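Local structure of MdcD (Pseudomonas aeruginosa, 5VIP) at residues A221-A226 with L237-K242. The protein probably serves as the beta subunit of a biotin-independent malonate decarboxylase, acting in carboxyl transfer or decarboxylation of malonyl groups. Numbering follows the deposited sequence.
Sequences ADAYLA and LAYFAK
The edge of the main sheet of a crotonase-like carboxyltransferase fold meets its following helix here: Tyr239, on helix 229-242, extends its phenol to the start of strand 223-225, the outermost strand on that side within the chain. The closest CA atoms, those of Asp222 and Tyr239, are still 9.5 Å apart, which shows that the long aromatic side chain, rather than close backbone packing, makes the connection. Its hydroxyl end does most of the touching. Tyr239 OH comes to 3.4 Å from the methyl carbon CB of Ala223, and the ring carbon Tyr239 CE2 lies 3.9 Å from the same CB, so the methyl rests obliquely against the hydroxyl-bearing end of the ring. Tyr239 OH also sits 3.1 Å from the carbonyl oxygen O of Asp222, and its separation from Asp222 CB is 3.9 Å. The Asp222 carboxylate takes another course: with CG anti to the carbonyl carbon (chi1 -60°), it leads away from the phenol, and OD2 accepts a hydrogen bond from Val173 N and forms a salt bridge with Arg249. Only 113 Å² is buried in total, the measure of a small surface contact carried by three partly exposed residues. Tyr239 also touches Leu174 of strand 172-176 and meets the Tyr172 ring with the planes at about 45°. Strand 223-225 runs parallel to 172-176, with backbone hydrogen bonds linking Ala223 and Leu225 to Val175, while Leu225 packs on Val232 and Ser235 earlier in helix 229-242.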
loop_
_atom_site.group_PDB
_atom_site.type_symbol
_atom_site.label_atom_id
_atom_site.label_comp_id
_atom_site.label_asym_id
_atom_site.label_seq_id
_atom_site.Cartn_x
_atom_site.Cartn_y
_atom_site.Cartn_z
ATOM N N ALA B 221 5.766 -13.540 9.605
ATOM C CA ALA B 221 4.491 -14.245 9.524
ATOM C C ALA B 221 4.157 -14.779 10.906
ATOM O O ALA B 221 5.056 -15.106 11.698
ATOM C CB ALA B 221 4.543 -15.381 8.500
ATOM N N ASP B 222 2.868 -14.884 11.200
ATOM C CA ASP B 222 2.435 -15.227 12.544
ATOM C C ASP B 222 2.286 -16.725 12.778
ATOM O O ASP B 222 2.427 -17.201 13.900
ATOM C CB ASP B 222 1.133 -14.506 12.844
ATOM C CG ASP B 222 1.289 -13.005 12.756
ATOM O OD1 ASP B 222 1.826 -12.411 13.724
ATOM O OD2 ASP B 222 0.916 -12.417 11.704
ATOM N N ALA B 223 1.999 -17.469 11.718
ATOM C CA ALA B 223 1.904 -18.914 11.840
ATOM C C ALA B 223 2.368 -19.575 10.552
ATOM O O ALA B 223 2.187 -19.023 9.458
ATOM C CB ALA B 223 0.481 -19.338 12.181
ATOM N N TYR B 224 2.951 -20.758 10.711
ATOM C CA TYR B 224 3.463 -21.590 9.629
ATOM C C TYR B 224 2.591 -22.841 9.572
ATOM O O TYR B 224 2.643 -23.658 10.473
ATOM C CB TYR B 224 4.938 -21.928 9.898
ATOM C CG TYR B 224 5.632 -22.828 8.903
ATOM C CD1 TYR B 224 5.752 -22.467 7.570
ATOM C CD2 TYR B 224 6.209 -24.025 9.310
ATOM C CE1 TYR B 224 6.404 -23.286 6.661
ATOM C CE2 TYR B 224 6.868 -24.848 8.411
ATOM C CZ TYR B 224 6.964 -24.476 7.086
ATOM O OH TYR B 224 7.619 -25.289 6.182
ATOM N N LEU B 225 1.787 -22.983 8.520
ATOM C CA LEU B 225 0.754 -24.020 8.481
ATOM C C LEU B 225 1.102 -25.179 7.563
ATOM O O LEU B 225 1.689 -24.978 6.504
ATOM C CB LEU B 225 -0.582 -23.427 8.018
ATOM C CG LEU B 225 -1.034 -22.113 8.662
ATOM C CD1 LEU B 225 -2.403 -21.692 8.134
ATOM C CD2 LEU B 225 -1.044 -22.230 10.170
ATOM N N ALA B 226 0.706 -26.385 7.967
ATOM C CA ALA B 226 0.748 -27.541 7.089
ATOM C C ALA B 226 -0.208 -27.312 5.937
ATOM O O ALA B 226 -1.216 -26.631 6.104
ATOM C CB ALA B 226 0.362 -28.818 7.843
ATOM N N LEU B 237 -9.682 -19.514 12.170
ATOM C CA LEU B 237 -10.693 -19.271 13.191
ATOM C C LEU B 237 -10.062 -18.866 14.545
ATOM O O LEU B 237 -10.587 -17.992 15.243
ATOM C CB LEU B 237 -11.567 -20.507 13.377
ATOM C CG LEU B 237 -12.504 -20.863 12.215
ATOM C CD1 LEU B 237 -13.378 -22.047 12.599
ATOM C CD2 LEU B 237 -13.364 -19.679 11.819
ATOM N N ALA B 238 -8.942 -19.490 14.900
ATOM C CA ALA B 238 -8.269 -19.188 16.165
ATOM C C ALA B 238 -7.764 -17.754 16.162
ATOM O O ALA B 238 -7.838 -17.060 17.170
ATOM C CB ALA B 238 -7.122 -20.155 16.414
ATOM N N TYR B 239 -7.277 -17.297 15.013
ATOM C CA TYR B 239 -6.740 -15.946 14.925
ATOM C C TYR B 239 -7.834 -14.896 14.968
ATOM O O TYR B 239 -7.653 -13.871 15.608
ATOM C CB TYR B 239 -5.873 -15.781 13.674
ATOM C CG TYR B 239 -4.454 -16.215 13.953
ATOM C CD1 TYR B 239 -3.620 -15.430 14.728
ATOM C CD2 TYR B 239 -3.975 -17.442 13.504
ATOM C CE1 TYR B 239 -2.325 -15.819 15.013
ATOM C CE2 TYR B 239 -2.686 -17.848 13.793
ATOM C CZ TYR B 239 -1.865 -17.031 14.548
ATOM O OH TYR B 239 -0.570 -17.431 14.832
ATOM N N PHE B 240 -8.970 -15.141 14.322
ATOM C CA PHE B 240 -10.105 -14.236 14.486
ATOM C C PHE B 240 -10.582 -14.184 15.932
ATOM O O PHE B 240 -10.914 -13.116 16.426
ATOM C CB PHE B 240 -11.274 -14.627 13.580
ATOM C CG PHE B 240 -11.091 -14.174 12.149
ATOM C CD1 PHE B 240 -10.930 -12.831 11.858
ATOM C CD2 PHE B 240 -11.074 -15.089 11.113
ATOM C CE1 PHE B 240 -10.759 -12.394 10.548
ATOM C CE2 PHE B 240 -10.901 -14.663 9.793
ATOM C CZ PHE B 240 -10.738 -13.320 9.515
ATOM N N ALA B 241 -10.616 -15.333 16.598
ATOM C CA ALA B 241 -11.094 -15.403 17.990
ATOM C C ALA B 241 -10.135 -14.688 18.951
ATOM O O ALA B 241 -10.525 -14.217 20.018
ATOM C CB ALA B 241 -11.281 -16.851 18.409
ATOM N N LYS B 242 -8.876 -14.626 18.549
ATOM C CA LYS B 242 -7.829 -13.909 19.271
ATOM C C LYS B 242 -8.088 -12.401 19.317
ATOM O O LYS B 242 -7.778 -11.740 20.310
ATOM C CB LYS B 242 -6.496 -14.213 18.593
ATOM C CG LYS B 242 -5.252 -13.773 19.264
ATOM C CD LYS B 242 -4.117 -14.506 18.562
ATOM C CE LYS B 242 -2.800 -13.799 18.738
ATOM N NZ LYS B 242 -2.206 -14.018 20.070
#